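Local coordinates for protein 3',5'-nucleoside bisphosphate phosphatase (Chromobacterium violaceum, PDB 2YB4) that hydrolyses nucleoside 3',5'-bisphosphates to the nucleoside 5'-phosphate and orthophosphate, using manganese ions, at residues V63-S68 against A90-I95. Numbering follows the deposited sequence.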
ATOM      1  N   VAL A  63      -6.214   3.167   2.046  1.00 10.12           N
ATOM      2  CA  VAL A  63      -5.277   2.724   3.064  1.00  0.52           C
ATOM      3  C   VAL A  63      -4.776   1.356   2.626  1.00  0.58           C
ATOM      4  O   VAL A  63      -5.436   0.683   1.841  1.00  2.94           O
ATOM      5  CB  VAL A  63      -5.975   2.568   4.431  1.00  1.53           C
ATOM      6  CG1 VAL A  63      -7.076   1.537   4.342  1.00  2.51           C
ATOM      7  CG2 VAL A  63      -4.969   2.156   5.529  1.00  3.19           C
ATOM      8  N   GLU A  64      -3.620   0.949   3.147  1.00  0.63           N
ATOM      9  CA  GLU A  64      -3.028  -0.339   2.832  1.00  8.92           C
ATOM     10  C   GLU A  64      -2.692  -1.064   4.128  1.00  7.16           C
ATOM     11  O   GLU A  64      -1.846  -0.615   4.891  1.00  3.57           O
ATOM     12  CB  GLU A  64      -1.758  -0.170   1.990  1.00  8.76           C
ATOM     13  CG  GLU A  64      -1.197  -1.499   1.492  1.00 10.59           C
ATOM     14  CD  GLU A  64       0.119  -1.359   0.744  1.00 14.38           C
ATOM     15  OE1 GLU A  64       0.794  -0.326   0.892  1.00 16.64           O
ATOM     16  OE2 GLU A  64       0.481  -2.292   0.001  1.00 15.96           O
ATOM     17  N   VAL A  65      -3.350  -2.194   4.364  1.00  8.06           N
ATOM     18  CA  VAL A  65      -3.272  -2.874   5.652  1.00  5.55           C
ATOM     19  C   VAL A  65      -2.351  -4.088   5.617  1.00  7.74           C
ATOM     20  O   VAL A  65      -2.512  -4.981   4.782  1.00 10.57           O
ATOM     21  CB  VAL A  65      -4.673  -3.323   6.125  1.00  6.63           C
ATOM     22  CG1 VAL A  65      -4.611  -3.860   7.553  1.00  0.94           C
ATOM     23  CG2 VAL A  65      -5.674  -2.169   6.008  1.00  3.82           C
ATOM     24  N   SER A  66      -1.390  -4.115   6.533  1.00  4.82           N
ATOM     25  CA  SER A  66      -0.487  -5.255   6.674  1.00  4.90           C
ATOM     26  C   SER A  66      -1.227  -6.457   7.239  1.00  2.12           C
ATOM     27  O   SER A  66      -1.928  -6.350   8.247  1.00  2.05           O
ATOM     28  CB  SER A  66       0.675  -4.911   7.607  1.00  5.27           C
ATOM     29  OG  SER A  66       1.476  -3.883   7.071  1.00  9.12           O
ATOM     30  N   VAL A  67      -1.041  -7.603   6.600  1.00  1.24           N
ATOM     31  CA  VAL A  67      -1.721  -8.828   6.989  1.00  3.62           C
ATOM     32  C   VAL A  67      -0.734 -10.004   7.066  1.00  4.42           C
ATOM     33  O   VAL A  67       0.153 -10.151   6.221  1.00  2.30           O
ATOM     34  CB  VAL A  67      -2.877  -9.151   6.006  1.00  4.61           C
ATOM     35  CG1 VAL A  67      -3.393 -10.575   6.196  1.00  1.38           C
ATOM     36  CG2 VAL A  67      -4.003  -8.114   6.141  1.00  2.28           C
ATOM     37  N   SER A  68      -0.872 -10.825   8.100  1.00  5.03           N
ATOM     38  CA  SER A  68      -0.133 -12.078   8.164  1.00  4.79           C
ATOM     39  C   SER A  68      -1.120 -13.189   7.829  1.00  4.71           C
ATOM     40  O   SER A  68      -2.063 -13.424   8.578  1.00  1.68           O
ATOM     41  CB  SER A  68       0.478 -12.288   9.555  1.00  5.47           C
ATOM     42  OG  SER A  68       1.597 -11.446   9.770  1.00  3.54           O
ATOM     43  N   ALA A  90      -9.169   1.889  15.347  1.00  1.51           N
ATOM     44  CA  ALA A  90      -8.568   1.098  16.414  1.00  2.76           C
ATOM     45  C   ALA A  90      -7.787  -0.064  15.805  1.00  5.48           C
ATOM     46  O   ALA A  90      -6.713  -0.425  16.288  1.00  3.80           O
ATOM     47  CB  ALA A  90      -9.632   0.588  17.362  1.00  1.47           C
ATOM     48  N   GLY A  91      -8.324  -0.629  14.726  1.00  5.05           N
ATOM     49  CA  GLY A  91      -7.638  -1.682  14.000  1.00  6.68           C
ATOM     50  C   GLY A  91      -6.274  -1.249  13.492  1.00  5.07           C
ATOM     51  O   GLY A  91      -5.269  -1.896  13.765  1.00  6.38           O
ATOM     52  N   LEU A  92      -6.235  -0.145  12.756  1.00  3.55           N
ATOM     53  CA  LEU A  92      -4.977   0.364  12.224  1.00  2.60           C
ATOM     54  C   LEU A  92      -3.989   0.670  13.349  1.00  5.67           C
ATOM     55  O   LEU A  92      -2.791   0.438  13.208  1.00  3.72           O
ATOM     56  CB  LEU A  92      -5.218   1.611  11.361  1.00  1.64           C
ATOM     57  CG  LEU A  92      -6.061   1.368  10.106  1.00  5.35           C
ATOM     58  CD1 LEU A  92      -6.221   2.643   9.269  1.00  5.59           C
ATOM     59  CD2 LEU A  92      -5.466   0.231   9.273  1.00  1.70           C
ATOM     60  N   LYS A  93      -4.508   1.197  14.458  1.00  7.23           N
ATOM     61  CA  LYS A  93      -3.691   1.540  15.617  1.00  7.90           C
ATOM     62  C   LYS A  93      -3.070   0.305  16.268  1.00  6.69           C
ATOM     63  O   LYS A  93      -1.929   0.346  16.706  1.00  5.38           O
ATOM     64  CB  LYS A  93      -4.522   2.306  16.650  1.00 11.30           C
ATOM     65  CG  LYS A  93      -3.723   2.770  17.872  1.00 16.41           C
ATOM     66  CD  LYS A  93      -4.517   3.766  18.711  1.00 18.74           C
ATOM     67  CE  LYS A  93      -3.631   4.413  19.781  1.00 21.51           C
ATOM     68  NZ  LYS A  93      -4.366   5.377  20.658  1.00 19.01           N
ATOM     69  N   SER A  94      -3.823  -0.790  16.334  1.00 10.61           N
ATOM     70  CA  SER A  94      -3.317  -2.000  16.981  1.00 13.82           C
ATOM     71  C   SER A  94      -2.109  -2.567  16.229  1.00 15.95           C
ATOM     72  O   SER A  94      -1.160  -3.048  16.845  1.00 19.10           O
ATOM     73  CB  SER A  94      -4.419  -3.056  17.139  1.00 12.66           C
ATOM     74  OG  SER A  94      -4.710  -3.700  15.911  1.00 15.09           O
ATOM     75  N   ILE A  95      -2.128  -2.481  14.902  1.00 16.25           N
ATOM     76  CA  ILE A  95      -1.014  -3.002  14.103  1.00 18.68           C
ATOM     77  C   ILE A  95       0.184  -2.035  13.934  1.00 19.34           C
ATOM     78  O   ILE A  95       1.268  -2.457  13.537  1.00 19.50           O
ATOM     79  CB  ILE A  95      -1.493  -3.604  12.749  1.00 23.67           C
ATOM     80  CG1 ILE A  95      -1.917  -2.527  11.766  1.00 22.27           C
ATOM     81  CG2 ILE A  95      -2.673  -4.543  12.970  1.00 25.20           C
ATOM     82  CD1 ILE A  95      -2.702  -3.098  10.601  1.00 20.79           C
TER
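Val63 meets Leu92 where helix 86-96 packs against strand 59-69 in the mixed sheet of this PHP-family phosphatase, a fold related to the TIM barrel. The two side chains reach out tip to tip, CG2 of Val63 lying 4.0 Å from CD1 of Leu92. A chi1 of 61° puts CG2 of Val63 anti to the backbone N, and it is this branch that reaches Leu92. Glu64 turns the other way, into the active site, where it binds two of the three manganese ions of the enzyme; His7, His9, His75 and His191 cluster about it. At Val65 the strand touches Leu92 and Ile95, one through each methyl. CG2 of Val65 stands 4.1 Å from CD2 of Leu92, while CG1 of Val65 lies 3.7 Å from CD1 of Ile95; in each case the side chains cross at about a right angle. The two methyls of Leu92 are thus divided, CD1 for Val63 and CD2 for Val65. Ala176 and Ile180 of helix 173-182 also pack on Val65. The side-chain pairs across the contact are all apolar, and no hydrogen bond links the two segments, whose axes approach to 9.5 Å at an angle of 55°. Ser66 brings the contact to the edge of the substrate site, its side chain next to those of His39 and Arg99, both substrate-binding, while its backbone N is hydrogen-bonded to Asp40 OD1. It meets the helix through its backbone carbonyl: CD1 of Ile95 sits 4.1 Å from Ser66 O.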